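Local coordinates for protein probable zinc protease (Pseudomonas aeruginosa, PDB 4NNZ) that probably acts in peptide-bond hydrolysis as a member of the zinc-dependent M16 peptidase family, forming one subunit of a heterodimeric protease, at residues E130-R135 with P161-M166; G232-K237 with R414-Q419; L238-Q243 with A418-V423; G296-Y301 with V312-P317. All blocks are in the same frame, centred on the assembly; numbering follows the deposited sequence.

Contact 1. Residues E130-R135 with P161-M166; sequences EERRLR and PTIGWM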
loop_
_atom_site.group_PDB
_atom_site.type_symbol
_atom_site.label_atom_id
_atom_site.label_comp_id
_atom_site.label_asym_id
_atom_site.label_seq_id
_atom_site.Cartn_x
_atom_site.Cartn_y
_atom_site.Cartn_z
ATOM N N GLU A 130 -4.291 5.767 -21.392
ATOM C CA GLU A 130 -3.812 5.111 -22.557
ATOM C C GLU A 130 -2.358 4.784 -22.405
ATOM O O GLU A 130 -1.944 3.717 -22.714
ATOM C CB GLU A 130 -4.062 6.012 -23.743
ATOM C CG GLU A 130 -3.433 5.568 -25.027
ATOM C CD GLU A 130 -4.090 4.344 -25.581
ATOM O OE1 GLU A 130 -4.771 3.639 -24.830
ATOM O OE2 GLU A 130 -3.930 4.074 -26.770
ATOM N N GLU A 131 -1.593 5.708 -21.875
ATOM C CA GLU A 131 -0.192 5.494 -21.636
ATOM C C GLU A 131 0.037 4.339 -20.668
ATOM O O GLU A 131 0.998 3.651 -20.791
ATOM C CB GLU A 131 0.475 6.785 -21.157
ATOM C CG GLU A 131 1.718 6.610 -20.306
ATOM C CD GLU A 131 2.516 7.870 -20.133
ATOM O OE1 GLU A 131 1.999 8.814 -19.538
ATOM O OE2 GLU A 131 3.670 7.919 -20.579
ATOM N N ARG A 132 -0.837 4.156 -19.706
ATOM C CA ARG A 132 -0.728 3.040 -18.817
ATOM C C ARG A 132 -0.887 1.706 -19.501
ATOM O O ARG A 132 -0.219 0.776 -19.171
ATOM C CB ARG A 132 -1.744 3.147 -17.699
ATOM C CG ARG A 132 -1.295 2.425 -16.476
ATOM C CD ARG A 132 -2.409 1.895 -15.629
ATOM N NE ARG A 132 -2.145 0.519 -15.304
ATOM C CZ ARG A 132 -1.330 0.089 -14.364
ATOM N NH1 ARG A 132 -0.682 0.907 -13.584
ATOM N NH2 ARG A 132 -1.181 -1.187 -14.211
ATOM N N ARG A 133 -1.835 1.608 -20.405
ATOM C CA ARG A 133 -2.031 0.391 -21.124
ATOM C C ARG A 133 -0.859 0.028 -21.988
ATOM O O ARG A 133 -0.419 -1.080 -22.003
ATOM C CB ARG A 133 -3.163 0.584 -22.099
ATOM C CG ARG A 133 -4.540 0.607 -21.518
ATOM C CD ARG A 133 -5.518 0.091 -22.542
ATOM N NE ARG A 133 -5.406 0.765 -23.835
ATOM C CZ ARG A 133 -5.020 0.184 -24.963
ATOM N NH1 ARG A 133 -4.692 -1.094 -24.986
ATOM N NH2 ARG A 133 -4.963 0.882 -26.071
ATOM N N LEU A 134 -0.417 0.970 -22.778
ATOM C CA LEU A 134 0.599 0.723 -23.746
ATOM C C LEU A 134 1.934 0.390 -23.162
ATOM O O LEU A 134 2.603 -0.510 -23.611
ATOM C CB LEU A 134 0.736 1.936 -24.641
ATOM C CG LEU A 134 -0.036 2.032 -25.950
ATOM C CD1 LEU A 134 -1.088 0.964 -26.069
ATOM C CD2 LEU A 134 -0.662 3.391 -26.116
ATOM N N ARG A 135 2.339 1.170 -22.187
ATOM C CA ARG A 135 3.649 1.066 -21.641
ATOM C C ARG A 135 3.784 0.256 -20.391
ATOM O O ARG A 135 4.868 0.019 -19.983
ATOM C CB ARG A 135 4.168 2.446 -21.372
ATOM C CG ARG A 135 4.396 3.261 -22.598
ATOM C CD ARG A 135 5.184 4.480 -22.229
ATOM N NE ARG A 135 4.797 5.613 -23.033
ATOM C CZ ARG A 135 5.488 6.062 -24.066
ATOM N NH1 ARG A 135 6.623 5.484 -24.425
ATOM N NH2 ARG A 135 5.036 7.102 -24.735
ATOM N N PRO A 161 2.692 2.232 -7.851
ATOM C CA PRO A 161 3.197 2.600 -9.158
ATOM C C PRO A 161 3.029 4.059 -9.419
ATOM O O PRO A 161 1.989 4.586 -9.212
ATOM C CB PRO A 161 2.296 1.827 -10.102
ATOM C CG PRO A 161 1.087 1.563 -9.357
ATOM C CD PRO A 161 1.514 1.385 -7.952
ATOM N N THR A 162 4.056 4.699 -9.912
ATOM C CA THR A 162 4.042 6.104 -10.245
ATOM C C THR A 162 3.004 6.521 -11.264
ATOM O O THR A 162 2.422 7.558 -11.166
ATOM C CB THR A 162 5.410 6.527 -10.779
ATOM O OG1 THR A 162 6.427 6.109 -9.885
ATOM C CG2 THR A 162 5.488 7.952 -10.910
ATOM N N ILE A 163 2.800 5.703 -12.260
ATOM C CA ILE A 163 1.788 5.955 -13.259
ATOM C C ILE A 163 0.382 5.975 -12.694
ATOM O O ILE A 163 -0.441 6.700 -13.159
ATOM C CB ILE A 163 1.884 5.020 -14.474
ATOM C CG1 ILE A 163 0.878 5.420 -15.533
ATOM C CG2 ILE A 163 1.579 3.613 -14.102
ATOM C CD1 ILE A 163 1.087 6.786 -16.111
ATOM N N GLY A 164 0.155 5.178 -11.672
ATOM C CA GLY A 164 -1.120 5.019 -11.026
ATOM C C GLY A 164 -1.809 3.753 -11.415
ATOM O O GLY A 164 -1.623 3.289 -12.485
ATOM N N TRP A 165 -2.576 3.165 -10.529
ATOM C CA TRP A 165 -3.377 2.009 -10.869
ATOM C C TRP A 165 -4.550 2.422 -11.742
ATOM O O TRP A 165 -5.076 3.479 -11.594
ATOM C CB TRP A 165 -3.862 1.303 -9.617
ATOM C CG TRP A 165 -2.821 0.810 -8.678
ATOM C CD1 TRP A 165 -2.560 1.281 -7.452
ATOM C CD2 TRP A 165 -1.936 -0.271 -8.872
ATOM N NE1 TRP A 165 -1.581 0.583 -6.865
ATOM C CE2 TRP A 165 -1.173 -0.389 -7.721
ATOM C CE3 TRP A 165 -1.697 -1.140 -9.919
ATOM C CZ2 TRP A 165 -0.200 -1.326 -7.586
ATOM C CZ3 TRP A 165 -0.759 -2.075 -9.772
ATOM C CH2 TRP A 165 -0.010 -2.166 -8.623
ATOM N N MET A 166 -4.966 1.568 -12.639
ATOM C CA MET A 166 -5.950 1.944 -13.609
ATOM C C MET A 166 -7.258 2.329 -12.986
ATOM O O MET A 166 -7.931 3.219 -13.440
ATOM C CB MET A 166 -6.144 0.861 -14.645
ATOM C CG MET A 166 -7.059 1.291 -15.769
ATOM S SD MET A 166 -6.425 2.567 -16.830
ATOM C CE MET A 166 -5.471 1.534 -17.902
#
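The guanidinium of Arg132 takes Met166 N over one face, 4.0 Å from NE, while Gly164 O lies at its edge, tilted somewhat out of the plane. Pro161 CG covers one face of the Trp165 ring, 3.4 Å above its plane and over its centre; NH1 of Arg132 approaches that indole obliquely. Helix 118-137 of an M16 peptidase thus meets the loop leading into helix 166-171, where Trp165 is the N-cap residue. Next to it runs helix 49-56, which carries the inverted HxxEH sequence of the family; its His51 touches both Glu131 and Ile163.

One hydrogen bond joins the segments, from Arg132 NH1 to Gly164 O at 2.8 Å. It is bent, with 131° at the hydrogen, and the donor is tilted from the carbonyl plane. Salt bridges from NH1 to Glu146 and from NH2 to Asp137 fix the guanidinium further, so this largely buried charge is held by several acceptors.

Carbon packs along the aliphatic part of Arg132, Ile163 CG1 lying 3.8 Å from its CG. Separately, Ile163 CG2 comes 3.6 Å from Arg132 NH1. On the neighbouring helix residue, Arg133 turns NE and NH2 side-on to the single atom Glu130 OE1. Bends at chi2 and chi3 (68° and 84°) curl Met166 back to the helix, and its CE is 3.8 Å from both Arg132 CD and Arg133 CG.

Contact 2. Residues G232-K237 with R414-Q419; sequences GERRLK and RLTLAQ
Residues 233-237 and 415-419 run side by side in the same direction, their axes 4.5 Å apart at closest and 13° from parallel. The register pairs Arg234 with Thr416, Arg235 with Leu417, Leu236 with Ala418 and Lys237 with Gln419. Four backbone bonds alternate as parallel strands require: Arg234 N gives to Leu415 O, Leu417 N to Arg234 O, Leu236 N to Leu417 O at 2.7 Å, and Gln419 N to Leu236 O. All are close to straight, the first reaching 174° at the hydrogen. Here strand 233-240, outermost within its own chain, joins strand 415-422 in a mixed five-stranded sheet. Residues 233-237 also pair antiparallel with a strand of the second subunit, which carries the sheet across the interface.

On the face shared by Arg234, Thr416, Leu236 and Ala418, helix 140-152 packs against the sheet. Arg234, bent at chi2 and chi3, folds its guanidinium over Thr416 OG1, which sits 3.0 Å above the plane and toward its rim. Its NH1 donates to Gly232 O at 2.7 Å, and NH2 to Asn252. Beyond it, Leu236 CB meets Ala418 CB at 3.7 Å. Arg235 and Leu417 extend alongside each other on the other face, with Leu417 CD2 3.8 Å over the guanidinium and Glu329 binding NH1 in a salt bridge. Lys237 CE lies 3.9 Å from Gln419 OE1.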
loop_
_atom_site.group_PDB
_atom_site.type_symbol
_atom_site.label_atom_id
_atom_site.label_comp_id
_atom_site.label_asym_id
_atom_site.label_seq_id
_atom_site.Cartn_x
_atom_site.Cartn_y
_atom_site.Cartn_z
ATOM N N GLY A 232 9.659 -11.165 5.451
ATOM C CA GLY A 232 9.388 -12.537 5.121
ATOM C C GLY A 232 9.736 -12.856 3.697
ATOM O O GLY A 232 10.150 -12.011 2.979
ATOM N N GLU A 233 9.560 -14.093 3.300
ATOM C CA GLU A 233 9.972 -14.559 2.007
ATOM C C GLU A 233 8.772 -14.546 1.123
ATOM O O GLU A 233 7.836 -15.219 1.391
ATOM C CB GLU A 233 10.452 -15.991 2.153
ATOM C CG GLU A 233 11.540 -16.473 1.212
ATOM C CD GLU A 233 12.105 -17.840 1.601
ATOM O OE1 GLU A 233 11.965 -18.252 2.747
ATOM O OE2 GLU A 233 12.712 -18.513 0.767
ATOM N N ARG A 234 8.800 -13.758 0.064
ATOM C CA ARG A 234 7.698 -13.686 -0.870
ATOM C C ARG A 234 8.150 -14.192 -2.204
ATOM O O ARG A 234 9.083 -13.713 -2.715
ATOM C CB ARG A 234 7.232 -12.249 -1.064
ATOM C CG ARG A 234 6.811 -11.503 0.169
ATOM C CD ARG A 234 7.998 -11.033 0.943
ATOM N NE ARG A 234 8.230 -9.640 0.715
ATOM C CZ ARG A 234 9.320 -9.013 1.064
ATOM N NH1 ARG A 234 10.287 -9.640 1.667
ATOM N NH2 ARG A 234 9.415 -7.753 0.834
ATOM N N ARG A 235 7.456 -15.155 -2.763
ATOM C CA ARG A 235 7.756 -15.649 -4.075
ATOM C C ARG A 235 6.593 -15.398 -5.017
ATOM O O ARG A 235 5.498 -15.681 -4.683
ATOM C CB ARG A 235 8.087 -17.123 -3.982
ATOM C CG ARG A 235 9.050 -17.406 -2.871
ATOM C CD ARG A 235 9.442 -18.846 -2.765
ATOM N NE ARG A 235 9.933 -19.329 -4.017
ATOM C CZ ARG A 235 11.201 -19.409 -4.349
ATOM N NH1 ARG A 235 12.148 -19.050 -3.511
ATOM N NH2 ARG A 235 11.494 -19.847 -5.542
ATOM N N LEU A 236 6.853 -14.845 -6.198
ATOM C CA LEU A 236 5.818 -14.542 -7.190
ATOM C C LEU A 236 5.985 -15.327 -8.450
ATOM O O LEU A 236 7.059 -15.574 -8.859
ATOM C CB LEU A 236 5.838 -13.096 -7.594
ATOM C CG LEU A 236 4.981 -12.167 -6.814
ATOM C CD1 LEU A 236 5.640 -12.018 -5.480
ATOM C CD2 LEU A 236 4.938 -10.849 -7.525
ATOM N N LYS A 237 4.887 -15.740 -9.039
ATOM C CA LYS A 237 4.906 -16.355 -10.330
ATOM C C LYS A 237 3.973 -15.623 -11.238
ATOM O O LYS A 237 2.828 -15.529 -10.956
ATOM C CB LYS A 237 4.451 -17.783 -10.221
ATOM C CG LYS A 237 5.058 -18.657 -11.280
ATOM C CD LYS A 237 4.564 -20.066 -11.193
ATOM C CE LYS A 237 5.457 -20.856 -10.286
ATOM N NZ LYS A 237 5.654 -22.257 -10.738
ATOM N N ARG A 414 14.364 -11.285 3.758
ATOM C CA ARG A 414 14.317 -9.989 3.155
ATOM C C ARG A 414 14.039 -10.052 1.682
ATOM O O ARG A 414 14.085 -9.080 1.026
ATOM C CB ARG A 414 15.621 -9.273 3.398
ATOM C CG ARG A 414 15.868 -8.950 4.833
ATOM C CD ARG A 414 17.315 -8.679 5.099
ATOM N NE ARG A 414 17.477 -7.974 6.341
ATOM C CZ ARG A 414 17.623 -8.549 7.517
ATOM N NH1 ARG A 414 17.648 -9.836 7.614
ATOM N NH2 ARG A 414 17.762 -7.825 8.587
ATOM N N LEU A 415 13.745 -11.229 1.196
ATOM C CA LEU A 415 13.669 -11.495 -0.200
ATOM C C LEU A 415 12.279 -11.501 -0.796
ATOM O O LEU A 415 11.398 -12.103 -0.265
ATOM C CB LEU A 415 14.312 -12.836 -0.468
ATOM C CG LEU A 415 14.107 -13.440 -1.834
ATOM C CD1 LEU A 415 14.963 -12.717 -2.834
ATOM C CD2 LEU A 415 14.463 -14.889 -1.810
ATOM N N THR A 416 12.120 -10.807 -1.910
ATOM C CA THR A 416 11.021 -10.968 -2.825
ATOM C C THR A 416 11.604 -11.500 -4.106
ATOM O O THR A 416 12.455 -10.913 -4.683
ATOM C CB THR A 416 10.355 -9.644 -3.162
ATOM O OG1 THR A 416 10.170 -8.883 -1.994
ATOM C CG2 THR A 416 9.052 -9.858 -3.755
ATOM N N LEU A 417 11.135 -12.645 -4.525
ATOM C CA LEU A 417 11.593 -13.267 -5.730
ATOM C C LEU A 417 10.436 -13.491 -6.670
ATOM O O LEU A 417 9.431 -13.976 -6.273
ATOM C CB LEU A 417 12.256 -14.589 -5.406
ATOM C CG LEU A 417 12.598 -15.484 -6.568
ATOM C CD1 LEU A 417 13.762 -16.355 -6.242
ATOM C CD2 LEU A 417 11.423 -16.311 -6.983
ATOM N N ALA A 418 10.589 -13.125 -7.926
ATOM C CA ALA A 418 9.543 -13.345 -8.894
ATOM C C ALA A 418 9.971 -14.072 -10.146
ATOM O O ALA A 418 10.940 -13.729 -10.713
ATOM C CB ALA A 418 8.912 -12.039 -9.261
ATOM N N GLN A 419 9.201 -15.049 -10.587
ATOM C CA GLN A 419 9.460 -15.730 -11.829
ATOM C C GLN A 419 8.548 -15.166 -12.872
ATOM O O GLN A 419 7.369 -15.133 -12.696
ATOM C CB GLN A 419 9.222 -17.227 -11.689
ATOM C CG GLN A 419 9.919 -17.828 -10.491
ATOM C CD GLN A 419 10.068 -19.329 -10.507
ATOM O OE1 GLN A 419 9.233 -20.056 -10.976
ATOM N NE2 GLN A 419 11.139 -19.789 -9.944
#

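Contact 3. Residues L238-Q243 with A418-V423; sequences LYVRTQ and AQVLPV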
loop_
_atom_site.group_PDB
_atom_site.type_symbol
_atom_site.label_atom_id
_atom_site.label_comp_id
_atom_site.label_asym_id
_atom_site.label_seq_id
_atom_site.Cartn_x
_atom_site.Cartn_y
_atom_site.Cartn_z
ATOM N N LEU A 238 4.481 -15.086 -12.326
ATOM C CA LEU A 238 3.677 -14.352 -13.262
ATOM C C LEU A 238 3.834 -14.850 -14.662
ATOM O O LEU A 238 4.914 -15.014 -15.125
ATOM C CB LEU A 238 4.074 -12.910 -13.259
ATOM C CG LEU A 238 3.863 -12.149 -11.990
ATOM C CD1 LEU A 238 4.910 -11.070 -11.876
ATOM C CD2 LEU A 238 2.475 -11.566 -12.051
ATOM N N TYR A 239 2.724 -15.028 -15.336
ATOM C CA TYR A 239 2.739 -15.426 -16.706
ATOM C C TYR A 239 2.409 -14.244 -17.573
ATOM O O TYR A 239 1.408 -13.608 -17.414
ATOM C CB TYR A 239 1.726 -16.514 -16.916
ATOM C CG TYR A 239 2.087 -17.786 -16.234
ATOM C CD1 TYR A 239 2.921 -18.682 -16.830
ATOM C CD2 TYR A 239 1.597 -18.081 -15.000
ATOM C CE1 TYR A 239 3.253 -19.838 -16.221
ATOM C CE2 TYR A 239 1.926 -19.238 -14.383
ATOM C CZ TYR A 239 2.757 -20.113 -15.005
ATOM O OH TYR A 239 3.097 -21.263 -14.392
ATOM N N VAL A 240 3.293 -13.950 -18.495
ATOM C CA VAL A 240 3.181 -12.765 -19.289
ATOM C C VAL A 240 3.537 -13.059 -20.702
ATOM O O VAL A 240 4.027 -14.103 -21.019
ATOM C CB VAL A 240 4.099 -11.682 -18.800
ATOM C CG1 VAL A 240 3.516 -11.055 -17.580
ATOM C CG2 VAL A 240 5.448 -12.253 -18.504
ATOM N N ARG A 241 3.260 -12.111 -21.552
ATOM C CA ARG A 241 3.488 -12.274 -22.942
ATOM C C ARG A 241 4.930 -11.967 -23.228
ATOM O O ARG A 241 5.257 -10.940 -23.714
ATOM C CB ARG A 241 2.582 -11.335 -23.690
ATOM C CG ARG A 241 1.471 -12.052 -24.387
ATOM C CD ARG A 241 0.092 -11.752 -23.863
ATOM N NE ARG A 241 -0.883 -12.114 -24.886
ATOM C CZ ARG A 241 -1.831 -13.042 -24.765
ATOM N NH1 ARG A 241 -1.984 -13.723 -23.642
ATOM N NH2 ARG A 241 -2.644 -13.276 -25.780
ATOM N N THR A 242 5.797 -12.879 -22.868
ATOM C CA THR A 242 7.200 -12.671 -23.050
ATOM C C THR A 242 7.719 -13.926 -23.705
ATOM O O THR A 242 7.050 -14.917 -23.694
ATOM C CB THR A 242 7.913 -12.425 -21.717
ATOM O OG1 THR A 242 9.318 -12.567 -21.906
ATOM C CG2 THR A 242 7.481 -13.412 -20.690
ATOM N N GLN A 243 8.880 -13.870 -24.319
ATOM C CA GLN A 243 9.429 -15.056 -24.901
ATOM C C GLN A 243 10.470 -15.673 -24.046
ATOM O O GLN A 243 10.767 -16.823 -24.184
ATOM C CB GLN A 243 10.016 -14.746 -26.259
ATOM C CG GLN A 243 9.483 -15.658 -27.331
ATOM C CD GLN A 243 7.990 -15.804 -27.250
ATOM O OE1 GLN A 243 7.462 -16.820 -26.810
ATOM N NE2 GLN A 243 7.302 -14.775 -27.659
ATOM N N ALA A 418 10.589 -13.125 -7.926
ATOM C CA ALA A 418 9.543 -13.345 -8.894
ATOM C C ALA A 418 9.971 -14.072 -10.146
ATOM O O ALA A 418 10.940 -13.729 -10.713
ATOM C CB ALA A 418 8.912 -12.039 -9.261
ATOM N N GLN A 419 9.201 -15.049 -10.587
ATOM C CA GLN A 419 9.460 -15.730 -11.829
ATOM C C GLN A 419 8.548 -15.166 -12.872
ATOM O O GLN A 419 7.369 -15.133 -12.696
ATOM C CB GLN A 419 9.222 -17.227 -11.689
ATOM C CG GLN A 419 9.919 -17.828 -10.491
ATOM C CD GLN A 419 10.068 -19.329 -10.507
ATOM O OE1 GLN A 419 9.233 -20.056 -10.976
ATOM N NE2 GLN A 419 11.139 -19.789 -9.944
ATOM N N VAL A 420 9.115 -14.688 -13.953
ATOM C CA VAL A 420 8.303 -14.178 -15.002
ATOM C C VAL A 420 8.328 -15.157 -16.121
ATOM O O VAL A 420 9.338 -15.399 -16.691
ATOM C CB VAL A 420 8.830 -12.854 -15.501
ATOM C CG1 VAL A 420 7.850 -12.227 -16.442
ATOM C CG2 VAL A 420 9.122 -11.937 -14.352
ATOM N N LEU A 421 7.196 -15.740 -16.406
ATOM C CA LEU A 421 7.165 -16.817 -17.331
ATOM C C LEU A 421 6.357 -16.562 -18.543
ATOM O O LEU A 421 5.399 -15.860 -18.521
ATOM C CB LEU A 421 6.669 -18.072 -16.660
ATOM C CG LEU A 421 7.597 -18.612 -15.608
ATOM C CD1 LEU A 421 6.878 -19.681 -14.849
ATOM C CD2 LEU A 421 8.821 -19.182 -16.242
ATOM N N PRO A 422 6.734 -17.208 -19.622
ATOM C CA PRO A 422 6.013 -17.085 -20.872
ATOM C C PRO A 422 4.754 -17.852 -20.853
ATOM O O PRO A 422 4.749 -18.936 -20.374
ATOM C CB PRO A 422 6.947 -17.727 -21.872
ATOM C CG PRO A 422 7.974 -18.411 -21.098
ATOM C CD PRO A 422 8.102 -17.661 -19.844
ATOM N N VAL A 423 3.697 -17.294 -21.391
ATOM C CA VAL A 423 2.479 -18.032 -21.559
ATOM C C VAL A 423 2.190 -18.339 -23.024
ATOM O O VAL A 423 3.038 -18.823 -23.763
ATOM C CB VAL A 423 1.292 -17.292 -20.959
ATOM C CG1 VAL A 423 1.103 -15.955 -21.605
ATOM C CG2 VAL A 423 0.051 -18.111 -21.145
#
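The C-terminal half of the parallel pair formed by strands 233-240 and 415-422 makes this contact, at the end of the modelled chain, where the mixed five-stranded sheet frays into loop. Across residues 238-240 and 418-422 the axes approach to 4.6 Å and cross at -34°, so the two strands twist more markedly here than earlier along the pair.

The backbone ladder starts with Leu238 N to Gln419 O at 2.9 Å, followed by Leu421 N to Leu238 O and Val240 N to Leu421 O, each nearly linear. The last rung, Val423 N to Val240 O, stretches to 3.2 Å and bends. That weakening coincides with the inverse gamma turn centred on Arg241, which turns the chain so that Thr242 also comes against Pro422, its CA slightly nearer than that of Val240.

Tyr239 and Leu421 both have CG anti to the carbonyl carbon (chi1 -68° and -67°), which lays ring and isobutyl group alongside. The ring's CD1 rests 3.8 Å from Leu421 CB, while Pro422 O lies at the ring edge, in its plane. Tyr239 CB is also 4.1 Å from Val423 CB. On the opposite face Leu238 and Val420 both reach Ala144 of helix 140-152. Past the turn, Pro422 CB packs 3.4 Å from Thr242 O.

Proline offers no N-H at position 422, but in this register that nitrogen faces away from strand 233-240, so the ladder passes it intact. Pairing here therefore rests on backbone amides, with side-chain carbon packing between the strands mainly on the face of Tyr239 and Leu421.

Contact 4. Residues G296-Y301 with V312-P317; sequences GASTYY and VLSATP
Ser314 N donates to Ser298 O at 2.8 Å, arriving from above the carbonyl plane, 37° out of it. The return bond, Ser298 N to Ser314 O, closes the same hydrogen-bonded pair, although the position of that oxygen is less certain. Two more backbone bonds tie Tyr300 to Val312, from Val312 N to Tyr300 O at 2.9 Å and from Tyr300 N to Val312 O at 3.1 Å. At the far end Thr316 N still bonds to Gly296 O, but the pairing there is loose.

These are the strands of a beta hairpin, running antiparallel at 170°. Between the hydrogen-bonded pairs lie two non-hydrogen-bonded ones, Ala297 with Ala315 and Thr299 with Leu313. In the first, the CB atoms of Ala297 and Ala315 meet at 3.8 Å. On the same face, Thr299 CG2 approaches Leu313 CG at 4.4 Å. The other face carries Ser298 over Ser314; with chi1 at 54°, Ser298 OG is set between its backbone N and carbonyl carbon and faces Ser314 CB.

Strand 294-301 is outermost in the sheet within its chain, whereas strand 309-317 also pairs with strand 246-253, through backbone hydrogen bonds of Leu313 with Met249 and Ala315 with Leu247. Helix 325-341 covers Leu313 and Ala315 through Leu332 and Val328. Tyr301 reaches helix 262-276, touching Val265, Leu268 and Arg269, and its OH is bonded to Pro254 O.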
loop_
_atom_site.group_PDB
_atom_site.type_symbol
_atom_site.label_atom_id
_atom_site.label_comp_id
_atom_site.label_asym_id
_atom_site.label_seq_id
_atom_site.Cartn_x
_atom_site.Cartn_y
_atom_site.Cartn_z
ATOM N N GLY A 296 22.125 -13.627 -19.180
ATOM C CA GLY A 296 22.570 -12.341 -18.704
ATOM C C GLY A 296 22.127 -12.175 -17.284
ATOM O O GLY A 296 21.255 -12.847 -16.858
ATOM N N ALA A 297 22.776 -11.311 -16.544
ATOM C CA ALA A 297 22.401 -11.047 -15.192
ATOM C C ALA A 297 22.803 -9.646 -14.804
ATOM O O ALA A 297 23.853 -9.196 -15.150
ATOM C CB ALA A 297 23.031 -12.066 -14.279
ATOM N N SER A 298 21.959 -8.963 -14.067
ATOM C CA SER A 298 22.241 -7.613 -13.649
ATOM C C SER A 298 21.867 -7.325 -12.221
ATOM O O SER A 298 21.301 -8.145 -11.554
ATOM C CB SER A 298 21.572 -6.628 -14.550
ATOM O OG SER A 298 20.217 -6.911 -14.628
ATOM N N THR A 299 22.244 -6.150 -11.764
ATOM C CA THR A 299 21.884 -5.670 -10.463
ATOM C C THR A 299 21.526 -4.212 -10.538
ATOM O O THR A 299 22.030 -3.484 -11.353
ATOM C CB THR A 299 23.004 -5.837 -9.429
ATOM O OG1 THR A 299 23.996 -4.857 -9.645
ATOM C CG2 THR A 299 23.629 -7.127 -9.530
ATOM N N TYR A 300 20.603 -3.803 -9.699
ATOM C CA TYR A 300 20.309 -2.421 -9.550
ATOM C C TYR A 300 20.059 -2.134 -8.091
ATOM O O TYR A 300 19.379 -2.864 -7.459
ATOM C CB TYR A 300 19.119 -2.083 -10.428
ATOM C CG TYR A 300 18.538 -0.711 -10.242
ATOM C CD1 TYR A 300 19.171 0.409 -10.715
ATOM C CD2 TYR A 300 17.340 -0.545 -9.591
ATOM C CE1 TYR A 300 18.629 1.661 -10.539
ATOM C CE2 TYR A 300 16.795 0.699 -9.406
ATOM C CZ TYR A 300 17.433 1.799 -9.886
ATOM O OH TYR A 300 16.848 3.027 -9.700
ATOM N N TYR A 301 20.679 -1.115 -7.536
ATOM C CA TYR A 301 20.389 -0.643 -6.190
ATOM C C TYR A 301 20.473 0.863 -6.116
ATOM O O TYR A 301 21.516 1.395 -6.361
ATOM C CB TYR A 301 21.404 -1.237 -5.231
ATOM C CG TYR A 301 21.404 -0.666 -3.844
ATOM C CD1 TYR A 301 20.256 -0.599 -3.117
ATOM C CD2 TYR A 301 22.557 -0.222 -3.263
ATOM C CE1 TYR A 301 20.243 -0.091 -1.864
ATOM C CE2 TYR A 301 22.553 0.284 -1.999
ATOM C CZ TYR A 301 21.381 0.337 -1.310
ATOM O OH TYR A 301 21.335 0.822 -0.061
ATOM N N VAL A 312 18.565 -5.288 -6.072
ATOM C CA VAL A 312 17.919 -6.085 -7.074
ATOM C C VAL A 312 18.804 -6.904 -7.975
ATOM O O VAL A 312 19.815 -6.486 -8.405
ATOM C CB VAL A 312 16.964 -5.238 -7.909
ATOM C CG1 VAL A 312 16.231 -6.088 -8.899
ATOM C CG2 VAL A 312 15.960 -4.592 -7.011
ATOM N N LEU A 313 18.378 -8.110 -8.244
ATOM C CA LEU A 313 19.087 -8.995 -9.118
ATOM C C LEU A 313 18.211 -9.422 -10.272
ATOM O O LEU A 313 17.057 -9.684 -10.113
ATOM C CB LEU A 313 19.549 -10.206 -8.352
ATOM C CG LEU A 313 20.858 -10.008 -7.631
ATOM C CD1 LEU A 313 20.633 -9.741 -6.172
ATOM C CD2 LEU A 313 21.744 -11.203 -7.827
ATOM N N SER A 314 18.782 -9.445 -11.452
ATOM C CA SER A 314 18.083 -9.883 -12.623
ATOM C C SER A 314 18.880 -10.882 -13.443
ATOM O O SER A 314 19.991 -10.615 -13.801
ATOM C CB SER A 314 17.805 -8.678 -13.458
ATOM O OG SER A 314 16.498 -8.682 -13.865
ATOM N N ALA A 315 18.317 -12.024 -13.739
ATOM C CA ALA A 315 19.002 -12.952 -14.588
ATOM C C ALA A 315 18.032 -13.619 -15.487
ATOM O O ALA A 315 16.925 -13.810 -15.132
ATOM C CB ALA A 315 19.731 -13.977 -13.762
ATOM N N THR A 316 18.469 -13.978 -16.661
ATOM C CA THR A 316 17.663 -14.778 -17.521
ATOM C C THR A 316 18.440 -16.051 -17.740
ATOM O O THR A 316 19.642 -16.037 -17.732
ATOM C CB THR A 316 17.290 -14.047 -18.810
ATOM O OG1 THR A 316 18.418 -13.973 -19.652
ATOM C CG2 THR A 316 16.866 -12.670 -18.509
ATOM N N PRO A 317 17.774 -17.173 -17.843
ATOM C CA PRO A 317 18.451 -18.460 -17.879
ATOM C C PRO A 317 19.086 -18.793 -19.202
ATOM O O PRO A 317 18.629 -18.292 -20.192
ATOM C CB PRO A 317 17.352 -19.437 -17.532
ATOM C CG PRO A 317 16.122 -18.777 -17.929
ATOM C CD PRO A 317 16.325 -17.314 -17.855
#

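In the fold
Contact 1 closes first along the chain, within the insulinase-type M16 sequence, with contact 4 in the M16 inactive-domain sequence, nested inside the loop that contacts 2 and 3 close. Contacts 2, 3 and 4 share one five-stranded sheet, the centre of contact 4 lying about 15 Å from that of contact 2. Contacts 2 and 3 continue one strand pair and share Ala418 and Gln419. Their strand 233-240 is the edge that pairs with the second subunit, so the sheet runs on into it; contact 4 holds the opposite edge. Contact 1 lies apart, its nearest atoms about 10 Å from contacts 2 and 3 and 11 Å from contact 4, but helix 140-152 touches contacts 1, 2 and 3.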